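Local coordinates for protein putative (Helicobacter pylori, PDB 4O8S) that belongs to the nucleotidyltransferase superfamily and probably transfers a nucleotide to an acceptor, as in AbiEii-type toxins, at residues 153-166 with 208-221. Sequence-based numbering, arbitrary orientation.
Sequences LHFLAKHYEEHFNL and ELGVMAQLIHKKLE
Glu208 takes two basic side chains of helix 147-159 with its two carboxylate oxygens, bridging the ends of His154 and Lys158. His154 NE2 donates to Glu208 OE1 (2.8 Å, N-H...O angle 161°); the oxygen lies in the imidazole plane, yet the donor comes from above the carboxylate, the two planes being steeply inclined. Lys158, one turn on, sends an extended chain across Glu208 and turns only at its last torsion, so that NZ reaches OE2 in a weak hydrogen bond of 2.9 Å within a salt bridge.

Next to this polar group, selenomethionine Met212 bends its chain at chi3 (-66°), which carries CE to 3.4 Å from His154 CD2, oblique to the ring, while SE rests against CA and CB of Lys158. Ala157 is small and faces the partner helix; its CB meets Leu209 CD1 at 3.8 Å and Ile216 CD1 on another side. Ile216 divides its branches: CD1 also meets Glu161 CB, and CG2 packs on Phe164 CB (3.9 Å). Glu161 OE2 also makes a long salt bridge to Lys219 NZ (3.6 Å).

Beyond the 3-10 turn 161-163, Leu220 CD1 presses on the Asn165 backbone, and Leu166 CD2 lies against Leu220 CB, with the His217 ring close by. Asn165 OD1 caps Leu168 N at the start of helix 166-176, whose Leu172 touches Phe164 and Ala213.

Segments 153-159 and 208-221 cross at 42°. This is helix-helix packing within the helical C-terminal part of an AbiEii-type nucleotidyltransferase, joining the long last helix 202-231 to helix 147-159 and the connection that follows it.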
loop_
_atom_site.group_PDB
_atom_site.type_symbol
_atom_site.label_atom_id
_atom_site.label_comp_id
_atom_site.label_asym_id
_atom_site.label_seq_id
_atom_site.Cartn_x
_atom_site.Cartn_y
_atom_site.Cartn_z
ATOM N N LEU A 153 -6.510 -0.140 6.385
ATOM C CA LEU A 153 -7.657 0.772 6.393
ATOM C C LEU A 153 -7.869 1.384 7.778
ATOM O O LEU A 153 -8.242 2.551 7.895
ATOM C CB LEU A 153 -8.936 0.080 5.913
ATOM C CG LEU A 153 -9.058 -0.023 4.383
ATOM C CD1 LEU A 153 -10.321 -0.792 4.003
ATOM C CD2 LEU A 153 -9.075 1.372 3.771
ATOM N N HIS A 154 -7.622 0.588 8.818
ATOM C CA HIS A 154 -7.681 1.069 10.193
ATOM C C HIS A 154 -6.597 2.126 10.416
ATOM O O HIS A 154 -6.867 3.185 10.974
ATOM C CB HIS A 154 -7.517 -0.111 11.152
ATOM C CG HIS A 154 -7.343 0.285 12.582
ATOM N ND1 HIS A 154 -6.110 0.589 13.125
ATOM C CD2 HIS A 154 -8.243 0.415 13.589
ATOM C CE1 HIS A 154 -6.261 0.898 14.403
ATOM N NE2 HIS A 154 -7.545 0.800 14.707
ATOM N N PHE A 155 -5.376 1.841 9.954
ATOM C CA PHE A 155 -4.269 2.787 10.039
ATOM C C PHE A 155 -4.626 4.096 9.346
ATOM O O PHE A 155 -4.326 5.200 9.851
ATOM C CB PHE A 155 -3.031 2.191 9.359
ATOM C CG PHE A 155 -1.921 3.183 9.139
ATOM C CD1 PHE A 155 -1.023 3.481 10.166
ATOM C CD2 PHE A 155 -1.776 3.834 7.911
ATOM C CE1 PHE A 155 -0.012 4.403 9.981
ATOM C CE2 PHE A 155 -0.760 4.774 7.718
ATOM C CZ PHE A 155 0.134 5.056 8.752
ATOM N N LEU A 156 -5.233 3.974 8.168
ATOM C CA LEU A 156 -5.613 5.144 7.382
ATOM C C LEU A 156 -6.713 5.964 8.068
ATOM O O LEU A 156 -6.612 7.180 8.151
ATOM C CB LEU A 156 -6.056 4.713 5.977
ATOM C CG LEU A 156 -4.845 4.324 5.102
ATOM C CD1 LEU A 156 -5.289 3.531 3.898
ATOM C CD2 LEU A 156 -4.083 5.573 4.643
ATOM N N ALA A 157 -7.762 5.304 8.549
ATOM C CA ALA A 157 -8.839 6.008 9.241
ATOM C C ALA A 157 -8.325 6.682 10.515
ATOM O O ALA A 157 -8.772 7.778 10.883
ATOM C CB ALA A 157 -9.977 5.037 9.574
ATOM N N LYS A 158 -7.381 6.032 11.186
ATOM C CA LYS A 158 -6.873 6.542 12.455
ATOM C C LYS A 158 -5.923 7.726 12.277
ATOM O O LYS A 158 -5.980 8.694 13.041
ATOM C CB LYS A 158 -6.159 5.421 13.225
ATOM C CG LYS A 158 -5.828 5.755 14.694
ATOM C CD LYS A 158 -5.051 4.607 15.353
ATOM C CE LYS A 158 -4.791 4.871 16.838
ATOM N NZ LYS A 158 -5.833 4.241 17.711
ATOM N N HIS A 159 -5.034 7.649 11.287
ATOM C CA HIS A 159 -3.981 8.653 11.167
ATOM C C HIS A 159 -4.146 9.599 9.987
ATOM O O HIS A 159 -3.474 10.640 9.918
ATOM C CB HIS A 159 -2.615 7.978 11.091
ATOM C CG HIS A 159 -2.306 7.126 12.279
ATOM N ND1 HIS A 159 -1.914 7.654 13.491
ATOM C CD2 HIS A 159 -2.341 5.780 12.447
ATOM C CE1 HIS A 159 -1.706 6.670 14.351
ATOM N NE2 HIS A 159 -1.963 5.524 13.744
ATOM N N TYR A 160 -5.021 9.253 9.049
ATOM C CA TYR A 160 -5.175 10.115 7.880
ATOM C C TYR A 160 -6.631 10.417 7.576
ATOM O O TYR A 160 -7.030 10.472 6.409
ATOM C CB TYR A 160 -4.498 9.482 6.661
ATOM C CG TYR A 160 -2.999 9.451 6.771
ATOM C CD1 TYR A 160 -2.236 10.540 6.373
ATOM C CD2 TYR A 160 -2.342 8.338 7.275
ATOM C CE1 TYR A 160 -0.853 10.522 6.473
ATOM C CE2 TYR A 160 -0.955 8.311 7.378
ATOM C CZ TYR A 160 -0.223 9.411 6.981
ATOM O OH TYR A 160 1.157 9.404 7.070
ATOM N N GLU A 161 -7.424 10.629 8.619
ATOM C CA GLU A 161 -8.864 10.765 8.439
ATOM C C GLU A 161 -9.250 11.953 7.551
ATOM O O GLU A 161 -10.323 11.950 6.937
ATOM C CB GLU A 161 -9.577 10.869 9.797
ATOM C CG GLU A 161 -9.601 12.274 10.402
ATOM C CD GLU A 161 -10.706 12.425 11.461
ATOM O OE1 GLU A 161 -10.555 11.846 12.562
ATOM O OE2 GLU A 161 -11.734 13.095 11.180
ATOM N N GLU A 162 -8.388 12.962 7.480
ATOM C CA GLU A 162 -8.712 14.156 6.700
ATOM C C GLU A 162 -8.723 13.874 5.189
ATOM O O GLU A 162 -9.198 14.691 4.397
ATOM C CB GLU A 162 -7.766 15.317 7.055
ATOM C CG GLU A 162 -6.290 15.128 6.631
ATOM C CD GLU A 162 -5.482 14.182 7.543
ATOM O OE1 GLU A 162 -6.083 13.484 8.403
ATOM O OE2 GLU A 162 -4.230 14.136 7.391
ATOM N N HIS A 163 -8.227 12.702 4.791
ATOM C CA HIS A 163 -8.164 12.367 3.372
ATOM C C HIS A 163 -9.380 11.592 2.903
ATOM O O HIS A 163 -9.506 11.280 1.719
ATOM C CB HIS A 163 -6.897 11.580 3.070
ATOM C CG HIS A 163 -5.639 12.373 3.255
ATOM N ND1 HIS A 163 -5.064 13.105 2.235
ATOM C CD2 HIS A 163 -4.847 12.550 4.340
ATOM C CE1 HIS A 163 -3.962 13.686 2.684
ATOM N NE2 HIS A 163 -3.811 13.370 3.961
ATOM N N PHE A 164 -10.280 11.262 3.821
ATOM C CA PHE A 164 -11.511 10.613 3.404
ATOM C C PHE A 164 -12.506 11.677 2.950
ATOM O O PHE A 164 -12.648 12.709 3.604
ATOM C CB PHE A 164 -12.116 9.818 4.557
ATOM C CG PHE A 164 -11.368 8.565 4.883
ATOM C CD1 PHE A 164 -10.173 8.616 5.595
ATOM C CD2 PHE A 164 -11.861 7.332 4.481
ATOM C CE1 PHE A 164 -9.460 7.459 5.894
ATOM C CE2 PHE A 164 -11.155 6.149 4.775
ATOM C CZ PHE A 164 -9.950 6.219 5.487
ATOM N N ASN A 165 -13.201 11.433 1.841
ATOM C CA ASN A 165 -14.376 12.242 1.524
ATOM C C ASN A 165 -15.650 11.442 1.820
ATOM O O ASN A 165 -15.563 10.302 2.306
ATOM C CB ASN A 165 -14.330 12.733 0.072
ATOM C CG ASN A 165 -14.221 11.594 -0.935
ATOM O OD1 ASN A 165 -14.772 10.501 -0.740
ATOM N ND2 ASN A 165 -13.508 11.852 -2.031
ATOM N N LEU A 166 -16.818 12.016 1.522
ATOM C CA LEU A 166 -18.091 11.338 1.796
ATOM C C LEU A 166 -18.176 9.960 1.175
ATOM O O LEU A 166 -18.658 9.017 1.803
ATOM C CB LEU A 166 -19.285 12.176 1.322
ATOM C CG LEU A 166 -19.845 13.168 2.346
ATOM C CD1 LEU A 166 -20.895 14.087 1.719
ATOM C CD2 LEU A 166 -20.425 12.417 3.532
ATOM N N GLU A 208 -12.661 -0.823 16.610
ATOM C CA GLU A 208 -12.219 0.553 16.497
ATOM C C GLU A 208 -12.467 1.141 15.102
ATOM O O GLU A 208 -12.877 2.310 14.983
ATOM C CB GLU A 208 -10.747 0.690 16.902
ATOM C CG GLU A 208 -10.311 2.147 16.941
ATOM C CD GLU A 208 -8.915 2.343 17.493
ATOM O OE1 GLU A 208 -8.106 1.390 17.426
ATOM O OE2 GLU A 208 -8.633 3.465 17.988
ATOM N N LEU A 209 -12.235 0.345 14.053
ATOM C CA LEU A 209 -12.473 0.826 12.686
ATOM C C LEU A 209 -13.945 1.118 12.413
ATOM O O LEU A 209 -14.272 2.156 11.826
ATOM C CB LEU A 209 -11.934 -0.144 11.618
ATOM C CG LEU A 209 -12.311 0.296 10.189
ATOM C CD1 LEU A 209 -11.725 1.678 9.877
ATOM C CD2 LEU A 209 -11.912 -0.737 9.122
ATOM N N GLY A 210 -14.831 0.205 12.810
ATOM C CA GLY A 210 -16.258 0.408 12.603
ATOM C C GLY A 210 -16.739 1.721 13.200
ATOM O O GLY A 210 -17.496 2.487 12.571
ATOM N N VAL A 211 -16.270 2.004 14.411
ATOM C CA VAL A 211 -16.668 3.229 15.098
ATOM C C VAL A 211 -16.047 4.478 14.474
ATOM O O VAL A 211 -16.744 5.478 14.280
ATOM C CB VAL A 211 -16.355 3.147 16.608
ATOM C CG1 VAL A 211 -16.646 4.469 17.297
ATOM C CG2 VAL A 211 -17.168 2.023 17.238
HETATM N N MSE A 212 -14.750 4.437 14.160
HETATM C CA MSE A 212 -14.094 5.579 13.505
HETATM C C MSE A 212 -14.758 5.922 12.184
HETATM O O MSE A 212 -14.900 7.098 11.839
HETATM C CB MSE A 212 -12.608 5.305 13.248
HETATM C CG MSE A 212 -11.761 5.230 14.515
HETATM SE SE MSE A 212 -9.818 5.097 14.122
HETATM C CE MSE A 212 -9.865 3.369 13.284
ATOM N N ALA A 213 -15.159 4.893 11.438
ATOM C CA ALA A 213 -15.776 5.117 10.140
ATOM C C ALA A 213 -17.098 5.852 10.323
ATOM O O ALA A 213 -17.467 6.680 9.495
ATOM C CB ALA A 213 -15.980 3.811 9.420
ATOM N N GLN A 214 -17.805 5.548 11.411
ATOM C CA GLN A 214 -19.042 6.245 11.734
ATOM C C GLN A 214 -18.762 7.712 11.966
ATOM O O GLN A 214 -19.436 8.576 11.397
ATOM C CB GLN A 214 -19.683 5.664 12.996
ATOM C CG GLN A 214 -20.244 4.270 12.836
ATOM C CD GLN A 214 -21.241 3.927 13.928
ATOM O OE1 GLN A 214 -21.411 4.683 14.895
ATOM N NE2 GLN A 214 -21.916 2.790 13.777
ATOM N N LEU A 215 -17.768 7.984 12.812
ATOM C CA LEU A 215 -17.410 9.351 13.184
ATOM C C LEU A 215 -17.009 10.174 11.979
ATOM O O LEU A 215 -17.490 11.299 11.795
ATOM C CB LEU A 215 -16.248 9.365 14.178
ATOM C CG LEU A 215 -16.586 9.521 15.662
ATOM C CD1 LEU A 215 -17.237 8.261 16.162
ATOM C CD2 LEU A 215 -15.342 9.841 16.480
ATOM N N ILE A 216 -16.098 9.615 11.182
ATOM C CA ILE A 216 -15.588 10.301 9.995
ATOM C C ILE A 216 -16.757 10.632 9.071
ATOM O O ILE A 216 -16.909 11.769 8.630
ATOM C CB ILE A 216 -14.518 9.437 9.272
ATOM C CG1 ILE A 216 -13.283 9.294 10.173
ATOM C CG2 ILE A 216 -14.131 10.050 7.920
ATOM C CD1 ILE A 216 -12.334 8.153 9.794
ATOM N N HIS A 217 -17.599 9.645 8.804
ATOM C CA HIS A 217 -18.755 9.873 7.963
ATOM C C HIS A 217 -19.699 10.933 8.557
ATOM O O HIS A 217 -20.265 11.748 7.832
ATOM C CB HIS A 217 -19.496 8.562 7.723
ATOM C CG HIS A 217 -20.662 8.701 6.797
ATOM N ND1 HIS A 217 -21.968 8.654 7.236
ATOM C CD2 HIS A 217 -20.718 8.905 5.459
ATOM C CE1 HIS A 217 -22.778 8.813 6.204
ATOM N NE2 HIS A 217 -22.048 8.971 5.114
ATOM N N LYS A 218 -19.843 10.927 9.879
ATOM C CA LYS A 218 -20.729 11.858 10.575
ATOM C C LYS A 218 -20.214 13.278 10.475
ATOM O O LYS A 218 -20.965 14.198 10.135
ATOM C CB LYS A 218 -20.865 11.457 12.050
ATOM C CG LYS A 218 -21.741 12.382 12.902
ATOM C CD LYS A 218 -21.831 11.853 14.343
ATOM C CE LYS A 218 -22.679 12.752 15.248
ATOM N NZ LYS A 218 -22.742 12.258 16.666
ATOM N N LYS A 219 -18.938 13.465 10.791
ATOM C CA LYS A 219 -18.312 14.771 10.655
ATOM C C LYS A 219 -18.511 15.355 9.249
ATOM O O LYS A 219 -18.862 16.533 9.107
ATOM C CB LYS A 219 -16.818 14.697 10.974
ATOM C CG LYS A 219 -16.089 16.003 10.693
ATOM C CD LYS A 219 -14.564 15.843 10.701
ATOM C CE LYS A 219 -14.004 15.716 12.119
ATOM N NZ LYS A 219 -12.687 16.425 12.292
ATOM N N LEU A 220 -18.288 14.525 8.226
ATOM C CA LEU A 220 -18.367 14.955 6.826
ATOM C C LEU A 220 -19.787 15.387 6.455
ATOM O O LEU A 220 -19.975 16.338 5.694
ATOM C CB LEU A 220 -17.882 13.837 5.886
ATOM C CG LEU A 220 -16.365 13.557 5.911
ATOM C CD1 LEU A 220 -15.984 12.245 5.195
ATOM C CD2 LEU A 220 -15.610 14.729 5.317
ATOM N N GLU A 221 -20.781 14.679 6.990
ATOM C CA GLU A 221 -22.181 15.062 6.828
ATOM C C GLU A 221 -22.473 16.411 7.486
ATOM O O GLU A 221 -22.995 17.320 6.837
ATOM C CB GLU A 221 -23.092 13.998 7.430
ATOM C CG GLU A 221 -23.182 12.726 6.626
ATOM C CD GLU A 221 -24.405 12.702 5.737
ATOM O OE1 GLU A 221 -25.420 12.094 6.146
ATOM O OE2 GLU A 221 -24.350 13.293 4.634
#